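Proteasome accessory factor B/C (PafBC) (Paenarthrobacter aurescens, PDB 6SJ9) is a transcriptional regulator of the bacterial DNA damage response, probably binding DNA through its winged helix-turn-helix domains. Local coordinates at residues A[293-301]-A[654-662]; A[318-329]-A[637-648]. All blocks are in the same frame, centred on the assembly; numbering follows the deposited sequence.

Interaction 1: A[293-301]-A[654-662]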
loop_
_atom_site.group_PDB
_atom_site.type_symbol
_atom_site.label_atom_id
_atom_site.label_comp_id
_atom_site.label_asym_id
_atom_site.label_seq_id
_atom_site.Cartn_x
_atom_site.Cartn_y
_atom_site.Cartn_z
ATOM N N ALA A 293 8.310 -17.761 0.811
ATOM C CA ALA A 293 9.297 -17.788 -0.272
ATOM C C ALA A 293 10.036 -16.464 -0.383
ATOM O O ALA A 293 11.222 -16.444 -0.754
ATOM C CB ALA A 293 8.598 -18.038 -1.615
ATOM N N SER A 294 9.330 -15.354 -0.099
ATOM C CA SER A 294 9.943 -14.032 -0.111
ATOM C C SER A 294 11.043 -13.937 0.944
ATOM O O SER A 294 11.961 -13.114 0.815
ATOM C CB SER A 294 8.862 -12.939 0.046
ATOM O OG SER A 294 8.712 -12.551 1.400
ATOM N N TYR A 295 10.969 -14.749 1.976
ATOM C CA TYR A 295 11.965 -14.707 3.036
ATOM C C TYR A 295 13.179 -15.613 2.752
ATOM O O TYR A 295 14.168 -15.560 3.499
ATOM C CB TYR A 295 11.333 -15.101 4.375
ATOM C CG TYR A 295 10.208 -14.212 4.863
ATOM C CD1 TYR A 295 10.183 -12.852 4.587
ATOM C CD2 TYR A 295 9.140 -14.758 5.574
ATOM C CE1 TYR A 295 9.126 -12.043 5.037
ATOM C CE2 TYR A 295 8.089 -13.974 6.037
ATOM C CZ TYR A 295 8.078 -12.620 5.764
ATOM O OH TYR A 295 6.999 -11.873 6.215
ATOM N N GLY A 296 13.140 -16.419 1.685
ATOM C CA GLY A 296 14.269 -17.247 1.286
ATOM C C GLY A 296 14.890 -18.152 2.347
ATOM O O GLY A 296 14.229 -19.013 2.945
ATOM N N PRO A 297 16.210 -18.028 2.543
ATOM C CA PRO A 297 16.880 -18.884 3.533
ATOM C C PRO A 297 16.587 -18.503 4.976
ATOM O O PRO A 297 16.926 -19.276 5.861
ATOM C CB PRO A 297 18.364 -18.694 3.209
ATOM C CG PRO A 297 18.412 -17.271 2.728
ATOM C CD PRO A 297 17.142 -17.053 1.941
ATOM N N HIS A 298 15.930 -17.375 5.247
ATOM C CA HIS A 298 15.620 -17.022 6.629
ATOM C C HIS A 298 14.546 -17.900 7.259
ATOM O O HIS A 298 14.293 -17.767 8.454
ATOM C CB HIS A 298 15.182 -15.569 6.711
ATOM C CG HIS A 298 16.248 -14.594 6.339
ATOM N ND1 HIS A 298 17.597 -14.872 6.478
ATOM C CD2 HIS A 298 16.170 -13.345 5.814
ATOM C CE1 HIS A 298 18.300 -13.831 6.062
ATOM N NE2 HIS A 298 17.458 -12.890 5.658
ATOM N N VAL A 299 13.926 -18.799 6.511
ATOM C CA VAL A 299 12.840 -19.615 7.036
ATOM C C VAL A 299 12.885 -20.972 6.359
ATOM O O VAL A 299 13.237 -21.091 5.180
ATOM C CB VAL A 299 11.456 -18.919 6.852
ATOM C CG1 VAL A 299 11.130 -18.630 5.356
ATOM C CG2 VAL A 299 10.338 -19.749 7.483
ATOM N N LYS A 300 12.539 -21.990 7.127
ATOM C CA LYS A 300 12.256 -23.320 6.625
ATOM C C LYS A 300 10.900 -23.745 7.154
ATOM O O LYS A 300 10.628 -23.594 8.349
ATOM C CB LYS A 300 13.320 -24.350 7.074
ATOM C CG LYS A 300 12.997 -25.768 6.638
ATOM C CD LYS A 300 13.964 -26.760 7.295
ATOM C CE LYS A 300 13.817 -28.183 6.775
ATOM N NZ LYS A 300 14.686 -29.154 7.565
ATOM N N VAL A 301 10.030 -24.201 6.265
ATOM C CA VAL A 301 8.773 -24.812 6.681
ATOM C C VAL A 301 9.089 -26.221 7.174
ATOM O O VAL A 301 9.621 -27.042 6.416
ATOM C CB VAL A 301 7.763 -24.864 5.525
ATOM C CG1 VAL A 301 6.503 -25.602 5.961
ATOM C CG2 VAL A 301 7.421 -23.477 5.027
ATOM N N TRP A 654 20.736 -16.442 -3.113
ATOM C CA TRP A 654 19.635 -16.380 -2.152
ATOM C C TRP A 654 18.678 -17.545 -2.369
ATOM O O TRP A 654 18.401 -18.317 -1.436
ATOM C CB TRP A 654 18.947 -15.026 -2.303
ATOM C CG TRP A 654 17.628 -14.798 -1.633
ATOM C CD1 TRP A 654 16.396 -14.951 -2.184
ATOM C CD2 TRP A 654 17.420 -14.260 -0.325
ATOM N NE1 TRP A 654 15.422 -14.581 -1.283
ATOM C CE2 TRP A 654 16.028 -14.150 -0.134
ATOM C CE3 TRP A 654 18.275 -13.901 0.721
ATOM C CZ2 TRP A 654 15.472 -13.692 1.053
ATOM C CZ3 TRP A 654 17.729 -13.445 1.892
ATOM C CH2 TRP A 654 16.328 -13.335 2.051
ATOM N N ILE A 655 18.252 -17.752 -3.625
ATOM C CA ILE A 655 17.348 -18.861 -3.950
ATOM C C ILE A 655 18.016 -20.203 -3.641
ATOM O O ILE A 655 17.408 -21.099 -3.036
ATOM C CB ILE A 655 16.914 -18.790 -5.428
ATOM C CG1 ILE A 655 16.081 -17.531 -5.708
ATOM C CG2 ILE A 655 16.139 -20.044 -5.811
ATOM C CD1 ILE A 655 15.929 -17.192 -7.178
ATOM N N ASP A 656 19.270 -20.381 -4.082
ATOM C CA ASP A 656 19.946 -21.653 -3.828
ATOM C C ASP A 656 20.090 -21.904 -2.339
ATOM O O ASP A 656 19.800 -23.003 -1.856
ATOM C CB ASP A 656 21.314 -21.709 -4.518
ATOM C CG ASP A 656 21.201 -21.864 -6.023
ATOM O OD1 ASP A 656 20.061 -22.093 -6.499
ATOM O OD2 ASP A 656 22.245 -21.756 -6.718
ATOM N N ALA A 657 20.513 -20.885 -1.587
ATOM C CA ALA A 657 20.600 -21.055 -0.140
ATOM C C ALA A 657 19.233 -21.438 0.453
ATOM O O ALA A 657 19.144 -22.305 1.331
ATOM C CB ALA A 657 21.141 -19.762 0.483
ATOM N N ALA A 658 18.154 -20.833 -0.049
ATOM C CA ALA A 658 16.813 -21.210 0.388
ATOM C C ALA A 658 16.496 -22.661 0.043
ATOM O O ALA A 658 15.906 -23.385 0.851
ATOM C CB ALA A 658 15.784 -20.266 -0.243
ATOM N N LEU A 659 16.874 -23.106 -1.157
ATOM C CA LEU A 659 16.507 -24.448 -1.593
ATOM C C LEU A 659 17.281 -25.521 -0.838
ATOM O O LEU A 659 16.727 -26.575 -0.497
ATOM C CB LEU A 659 16.741 -24.596 -3.089
ATOM C CG LEU A 659 15.650 -24.058 -4.000
ATOM C CD1 LEU A 659 16.168 -23.998 -5.429
ATOM C CD2 LEU A 659 14.446 -24.969 -3.921
ATOM N N VAL A 660 18.566 -25.283 -0.570
ATOM C CA VAL A 660 19.379 -26.292 0.093
ATOM C C VAL A 660 18.872 -26.632 1.480
ATOM O O VAL A 660 19.321 -27.618 2.050
ATOM C CB VAL A 660 20.856 -25.855 0.191
ATOM C CG1 VAL A 660 21.433 -25.566 -1.193
ATOM C CG2 VAL A 660 21.002 -24.656 1.109
ATOM N N GLN A 661 17.982 -25.822 2.057
ATOM C CA GLN A 661 17.378 -26.188 3.335
ATOM C C GLN A 661 16.503 -27.419 3.201
ATOM O O GLN A 661 16.269 -28.109 4.193
ATOM C CB GLN A 661 16.524 -25.048 3.894
ATOM C CG GLN A 661 17.258 -23.768 4.199
ATOM C CD GLN A 661 16.300 -22.659 4.644
ATOM O OE1 GLN A 661 16.322 -22.227 5.809
ATOM N NE2 GLN A 661 15.437 -22.212 3.719
ATOM N N TYR A 662 15.941 -27.673 2.017
ATOM C CA TYR A 662 14.944 -28.730 1.914
ATOM C C TYR A 662 15.495 -30.042 1.363
ATOM O O TYR A 662 14.945 -31.107 1.677
ATOM C CB TYR A 662 13.785 -28.252 1.035
ATOM C CG TYR A 662 12.995 -27.112 1.660
ATOM C CD1 TYR A 662 13.468 -25.806 1.623
ATOM C CD2 TYR A 662 11.796 -27.356 2.313
ATOM C CE1 TYR A 662 12.754 -24.781 2.213
ATOM C CE2 TYR A 662 11.082 -26.340 2.895
ATOM C CZ TYR A 662 11.556 -25.062 2.839
ATOM O OH TYR A 662 10.820 -24.072 3.422
#
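The indole of W654 lies against the turn that follows helix 285-294, and aromatic and apolar contacts dominate this end. P297 CD sits over one face of the six-membered ring, 3.4 Å from its centroid and only 7° off the normal, a clear CH-pi contact. G296 CA lies above the same face; a side chain on G296 would run into the indole, and its positive phi also favours glycine. The edge of W654 points at the face of H298 in a T-shaped pair, planes at 88°, while D252 holds H298 ND1. With CG anti to the backbone N (chi1 168°), the indole swings off its helix across the turn, and NE1 bonds to S633. Were W654 cut back to alanine, P297 would probably face a gap, H298 would lose its aromatic partner and the S633 hydroxyl its indole N-H. One turn on, A658 CB packs 3.5 Å from G296 C.

Polar contacts take over where strand 299-303 begins. Q661 NE2 donates to V299 O at 2.9 Å, bent and from above the carbonyl plane, and straighter to A658 O at 3.1 Å, in plane and on a lone pair. These two bonds hold the amide's rotation. Q661 OE1 lies 3.0 Å from P297 O, a meeting of two acceptors, but also accepts a bond from R275. Further along, V301 N donates almost linearly to Y662 OH at 3.0 Å, while K300 CG rests over the tyrosine's face.

The arrangement joins a helix end to an edge strand: in one WCX domain with a ferredoxin-like sheet, the end of helix 645-659 and the residues just after it dock on the helix-to-strand turn and the edge strand 299-303 of the other.

Interaction 2: A[318-329]-A[637-648]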
loop_
_atom_site.group_PDB
_atom_site.type_symbol
_atom_site.label_atom_id
_atom_site.label_comp_id
_atom_site.label_asym_id
_atom_site.label_seq_id
_atom_site.Cartn_x
_atom_site.Cartn_y
_atom_site.Cartn_z
ATOM N N ALA A 318 11.667 -20.536 -9.440
ATOM C CA ALA A 318 12.560 -19.389 -9.596
ATOM C C ALA A 318 13.965 -19.811 -10.009
ATOM O O ALA A 318 14.608 -19.117 -10.803
ATOM C CB ALA A 318 12.608 -18.562 -8.318
ATOM N N ALA A 319 14.494 -20.899 -9.432
ATOM C CA ALA A 319 15.786 -21.436 -9.880
ATOM C C ALA A 319 15.738 -21.830 -11.360
ATOM O O ALA A 319 16.641 -21.494 -12.140
ATOM C CB ALA A 319 16.181 -22.636 -9.015
ATOM N N ASP A 320 14.688 -22.557 -11.757
ATOM C CA ASP A 320 14.568 -23.049 -13.129
ATOM C C ASP A 320 14.479 -21.911 -14.143
ATOM O O ASP A 320 15.038 -22.011 -15.251
ATOM C CB ASP A 320 13.356 -23.969 -13.244
ATOM C CG ASP A 320 13.509 -25.238 -12.406
ATOM O OD1 ASP A 320 14.617 -25.502 -11.875
ATOM O OD2 ASP A 320 12.487 -25.918 -12.198
ATOM N N PHE A 321 13.751 -20.838 -13.810
ATOM C CA PHE A 321 13.672 -19.721 -14.745
ATOM C C PHE A 321 15.038 -19.077 -14.947
ATOM O O PHE A 321 15.407 -18.722 -16.074
ATOM C CB PHE A 321 12.630 -18.716 -14.275
ATOM C CG PHE A 321 12.140 -17.818 -15.367
ATOM C CD1 PHE A 321 12.397 -18.126 -16.702
ATOM C CD2 PHE A 321 11.380 -16.688 -15.068
ATOM C CE1 PHE A 321 11.936 -17.303 -17.716
ATOM C CE2 PHE A 321 10.900 -15.873 -16.079
ATOM C CZ PHE A 321 11.181 -16.170 -17.404
ATOM N N ASP A 322 15.808 -18.925 -13.876
ATOM C CA ASP A 322 17.165 -18.419 -14.005
ATOM C C ASP A 322 18.043 -19.373 -14.829
ATOM O O ASP A 322 19.054 -18.951 -15.413
ATOM C CB ASP A 322 17.704 -18.227 -12.588
ATOM C CG ASP A 322 19.096 -17.728 -12.536
ATOM O OD1 ASP A 322 19.950 -18.456 -11.993
ATOM O OD2 ASP A 322 19.332 -16.595 -12.982
ATOM N N ASP A 323 17.695 -20.669 -14.856
ATOM C CA ASP A 323 18.414 -21.629 -15.687
ATOM C C ASP A 323 18.072 -21.520 -17.162
ATOM O O ASP A 323 18.873 -21.955 -18.001
ATOM C CB ASP A 323 18.185 -23.053 -15.195
ATOM C CG ASP A 323 19.110 -23.396 -14.071
ATOM O OD1 ASP A 323 20.141 -22.690 -13.966
ATOM O OD2 ASP A 323 18.817 -24.347 -13.306
ATOM N N ALA A 324 16.903 -20.977 -17.489
ATOM C CA ALA A 324 16.476 -20.898 -18.873
ATOM C C ALA A 324 17.442 -19.978 -19.611
ATOM O O ALA A 324 18.112 -19.147 -18.997
ATOM C CB ALA A 324 15.043 -20.379 -18.968
ATOM N N PRO A 325 17.591 -20.131 -20.913
ATOM C CA PRO A 325 18.531 -19.256 -21.616
ATOM C C PRO A 325 18.010 -17.823 -21.676
ATOM O O PRO A 325 16.808 -17.559 -21.604
ATOM C CB PRO A 325 18.631 -19.891 -23.005
ATOM C CG PRO A 325 17.288 -20.607 -23.181
ATOM C CD PRO A 325 16.883 -21.063 -21.811
ATOM N N LEU A 326 18.949 -16.902 -21.904
ATOM C CA LEU A 326 18.676 -15.473 -21.840
ATOM C C LEU A 326 18.028 -15.035 -23.144
ATOM O O LEU A 326 18.561 -15.332 -24.217
ATOM C CB LEU A 326 19.967 -14.676 -21.628
ATOM C CG LEU A 326 20.823 -14.920 -20.383
ATOM C CD1 LEU A 326 22.138 -14.161 -20.478
ATOM C CD2 LEU A 326 20.094 -14.567 -19.115
ATOM N N PRO A 327 16.905 -14.325 -23.097
ATOM C CA PRO A 327 16.358 -13.723 -24.309
ATOM C C PRO A 327 17.236 -12.566 -24.748
ATOM O O PRO A 327 18.094 -12.101 -23.974
ATOM C CB PRO A 327 14.967 -13.242 -23.855
ATOM C CG PRO A 327 15.200 -12.842 -22.468
ATOM C CD PRO A 327 16.164 -13.877 -21.906
ATOM N N PRO A 328 17.087 -12.090 -25.986
ATOM C CA PRO A 328 17.868 -10.921 -26.401
ATOM C C PRO A 328 17.287 -9.669 -25.766
ATOM O O PRO A 328 16.068 -9.483 -25.691
ATOM C CB PRO A 328 17.717 -10.901 -27.929
ATOM C CG PRO A 328 16.777 -12.045 -28.288
ATOM C CD PRO A 328 16.118 -12.500 -27.020
ATOM N N LEU A 329 18.187 -8.792 -25.338
ATOM C CA LEU A 329 17.805 -7.564 -24.665
ATOM C C LEU A 329 17.456 -6.477 -25.674
ATOM O O LEU A 329 18.083 -5.422 -25.729
ATOM C CB LEU A 329 18.983 -7.131 -23.818
ATOM C CG LEU A 329 19.068 -7.983 -22.577
ATOM C CD1 LEU A 329 20.436 -7.837 -21.949
ATOM C CD2 LEU A 329 17.966 -7.532 -21.673
ATOM N N GLY A 637 9.270 -17.915 -9.926
ATOM C CA GLY A 637 9.323 -18.298 -11.323
ATOM C C GLY A 637 8.705 -17.315 -12.303
ATOM O O GLY A 637 8.944 -17.437 -13.500
ATOM N N SER A 638 7.943 -16.336 -11.856
ATOM C CA SER A 638 7.411 -15.403 -12.838
ATOM C C SER A 638 8.385 -14.268 -13.134
ATOM O O SER A 638 8.159 -13.489 -14.076
ATOM C CB SER A 638 6.078 -14.855 -12.354
ATOM O OG SER A 638 6.348 -13.995 -11.287
ATOM N N VAL A 639 9.504 -14.214 -12.415
ATOM C CA VAL A 639 10.506 -13.169 -12.558
ATOM C C VAL A 639 11.892 -13.778 -12.598
ATOM O O VAL A 639 12.181 -14.736 -11.877
ATOM C CB VAL A 639 10.468 -12.167 -11.395
ATOM C CG1 VAL A 639 11.335 -10.997 -11.738
ATOM C CG2 VAL A 639 9.059 -11.710 -11.140
ATOM N N ARG A 640 12.761 -13.185 -13.406
ATOM C CA ARG A 640 14.185 -13.451 -13.342
ATOM C C ARG A 640 14.923 -12.148 -13.597
ATOM O O ARG A 640 14.388 -11.222 -14.226
ATOM C CB ARG A 640 14.575 -14.547 -14.358
ATOM C CG ARG A 640 14.304 -14.155 -15.826
ATOM C CD ARG A 640 14.720 -15.283 -16.874
ATOM N NE ARG A 640 16.118 -15.688 -16.813
ATOM C CZ ARG A 640 16.761 -16.341 -17.794
ATOM N NH1 ARG A 640 16.146 -16.653 -18.937
ATOM N NH2 ARG A 640 18.024 -16.702 -17.621
ATOM N N ILE A 641 16.144 -12.068 -13.083
ATOM C CA ILE A 641 17.011 -10.916 -13.301
ATOM C C ILE A 641 17.946 -11.231 -14.474
ATOM O O ILE A 641 18.627 -12.261 -14.466
ATOM C CB ILE A 641 17.803 -10.552 -12.038
ATOM C CG1 ILE A 641 16.859 -10.206 -10.899
ATOM C CG2 ILE A 641 18.661 -9.340 -12.298
ATOM C CD1 ILE A 641 17.526 -10.194 -9.592
ATOM N N LEU A 642 17.917 -10.386 -15.511
ATOM C CA LEU A 642 18.830 -10.507 -16.652
ATOM C C LEU A 642 20.109 -9.689 -16.471
ATOM O O LEU A 642 21.207 -10.199 -16.684
ATOM C CB LEU A 642 18.106 -10.047 -17.929
ATOM C CG LEU A 642 16.795 -10.797 -18.192
ATOM C CD1 LEU A 642 16.147 -10.358 -19.461
ATOM C CD2 LEU A 642 17.072 -12.277 -18.261
ATOM N N GLU A 643 19.985 -8.444 -16.015
ATOM C CA GLU A 643 21.083 -7.502 -15.833
ATOM C C GLU A 643 20.757 -6.590 -14.672
ATOM O O GLU A 643 19.597 -6.196 -14.504
ATOM C CB GLU A 643 21.319 -6.638 -17.079
ATOM C CG GLU A 643 21.886 -7.356 -18.257
ATOM C CD GLU A 643 22.214 -6.397 -19.390
ATOM O OE1 GLU A 643 21.926 -5.181 -19.241
ATOM O OE2 GLU A 643 22.822 -6.855 -20.391
ATOM N N PRO A 644 21.758 -6.159 -13.917
ATOM C CA PRO A 644 23.164 -6.486 -14.134
ATOM C C PRO A 644 23.534 -7.853 -13.570
ATOM O O PRO A 644 22.831 -8.379 -12.710
ATOM C CB PRO A 644 23.886 -5.358 -13.410
ATOM C CG PRO A 644 22.930 -4.959 -12.313
ATOM C CD PRO A 644 21.587 -5.066 -12.947
ATOM N N GLU A 645 24.609 -8.433 -14.120
ATOM C CA GLU A 645 24.995 -9.806 -13.806
ATOM C C GLU A 645 25.273 -9.995 -12.315
ATOM O O GLU A 645 24.974 -11.055 -11.744
ATOM C CB GLU A 645 26.231 -10.200 -14.632
ATOM C CG GLU A 645 26.715 -11.609 -14.367
ATOM C CD GLU A 645 25.718 -12.697 -14.780
ATOM O OE1 GLU A 645 24.780 -12.419 -15.563
ATOM O OE2 GLU A 645 25.852 -13.841 -14.285
ATOM N N SER A 646 25.896 -9.006 -11.682
ATOM C CA SER A 646 26.192 -9.132 -10.264
ATOM C C SER A 646 24.911 -9.409 -9.476
ATOM O O SER A 646 24.816 -10.412 -8.752
ATOM C CB SER A 646 26.895 -7.860 -9.782
ATOM O OG SER A 646 26.150 -6.716 -10.172
ATOM N N LEU A 647 23.872 -8.590 -9.704
ATOM C CA LEU A 647 22.611 -8.761 -8.986
ATOM C C LEU A 647 21.947 -10.083 -9.326
ATOM O O LEU A 647 21.395 -10.741 -8.438
ATOM C CB LEU A 647 21.663 -7.600 -9.304
ATOM C CG LEU A 647 22.067 -6.220 -8.792
ATOM C CD1 LEU A 647 20.945 -5.236 -8.939
ATOM C CD2 LEU A 647 22.433 -6.342 -7.329
ATOM N N ARG A 648 22.062 -10.539 -10.581
ATOM C CA ARG A 648 21.434 -11.811 -10.945
ATOM C C ARG A 648 21.985 -12.978 -10.134
ATOM O O ARG A 648 21.222 -13.834 -9.660
ATOM C CB ARG A 648 21.611 -12.095 -12.437
ATOM C CG ARG A 648 21.143 -13.486 -12.829
ATOM C CD ARG A 648 21.640 -13.882 -14.201
ATOM N NE ARG A 648 21.213 -15.221 -14.593
ATOM C CZ ARG A 648 21.578 -15.820 -15.726
ATOM N NH1 ARG A 648 22.377 -15.197 -16.581
ATOM N NH2 ARG A 648 21.142 -17.043 -16.009
HETATM O O HOH W 1 14.846 -16.099 -11.380
HETATM O O HOH W 2 17.982 -15.091 -14.938
#
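R648 grips D322 near the end of helix 305-323, while R640 serves carbonyls just past it. Extended from CG to NE, R648 holds D322 side-on: NE meets OD2 at 2.8 Å, nearly straight, in a salt bridge, and NH2 bonds to D322 O at 2.9 Å. The carboxylate and guanidinium planes stand 84° apart, and D322 OD1 has R652 as a second charged partner. From R640, NH1 donates to P325 O at 2.9 Å and NH2 makes a weak bond to A324 O. A water accepts from R640 NE and donates to D322 OD2 and I641 O, tying the two groups together.

R640 is also packed along its chain. Its CD lies over the F321 ring, 3.5 Å from the centroid in a CH-pi contact, and the turn about CG-CD (chi3 -58°) sends the guanidinium toward the carbonyls. F321 O then lies over one face of the guanidinium and L642 CD2 over the other. At the far end L642 receives three apolar neighbours: L326 CD2 at 3.9 Å from its CD2, the ring of P327 meeting its CD1 through CG, and L329 CD2 alongside.

The helical residues 318-323 run beside edge strand 639-643, with 39° between their directions. That strand pairs antiparallel with 586-592, with a classic beta bulge where L642 and E643 both face C589, and helix 627-634 packs against V639 and I641.

How the interactions relate
The two interactions illustrate how repeated domains can be joined at more than one place. Their centres lie about 18 Å apart, on the same side of the chain's centre. Along the chain the order is 293-301, 318-329, 637-648 and 654-662, so the contacts are concentric, each closing over more than 300 residues. Strand 299-303 leads into helix 305-323 on one side, strand 639-643 into helix 645-659 on the other, and both interactions use helix 645-659. They touch where I655 CD1 packs on A318 CB at 3.8 Å and L659 on A319. Together they fasten strand 299-303 and helix 305-323 to the second WCX unit, bringing two four-stranded sheets, far apart in sequence, together within the single chain.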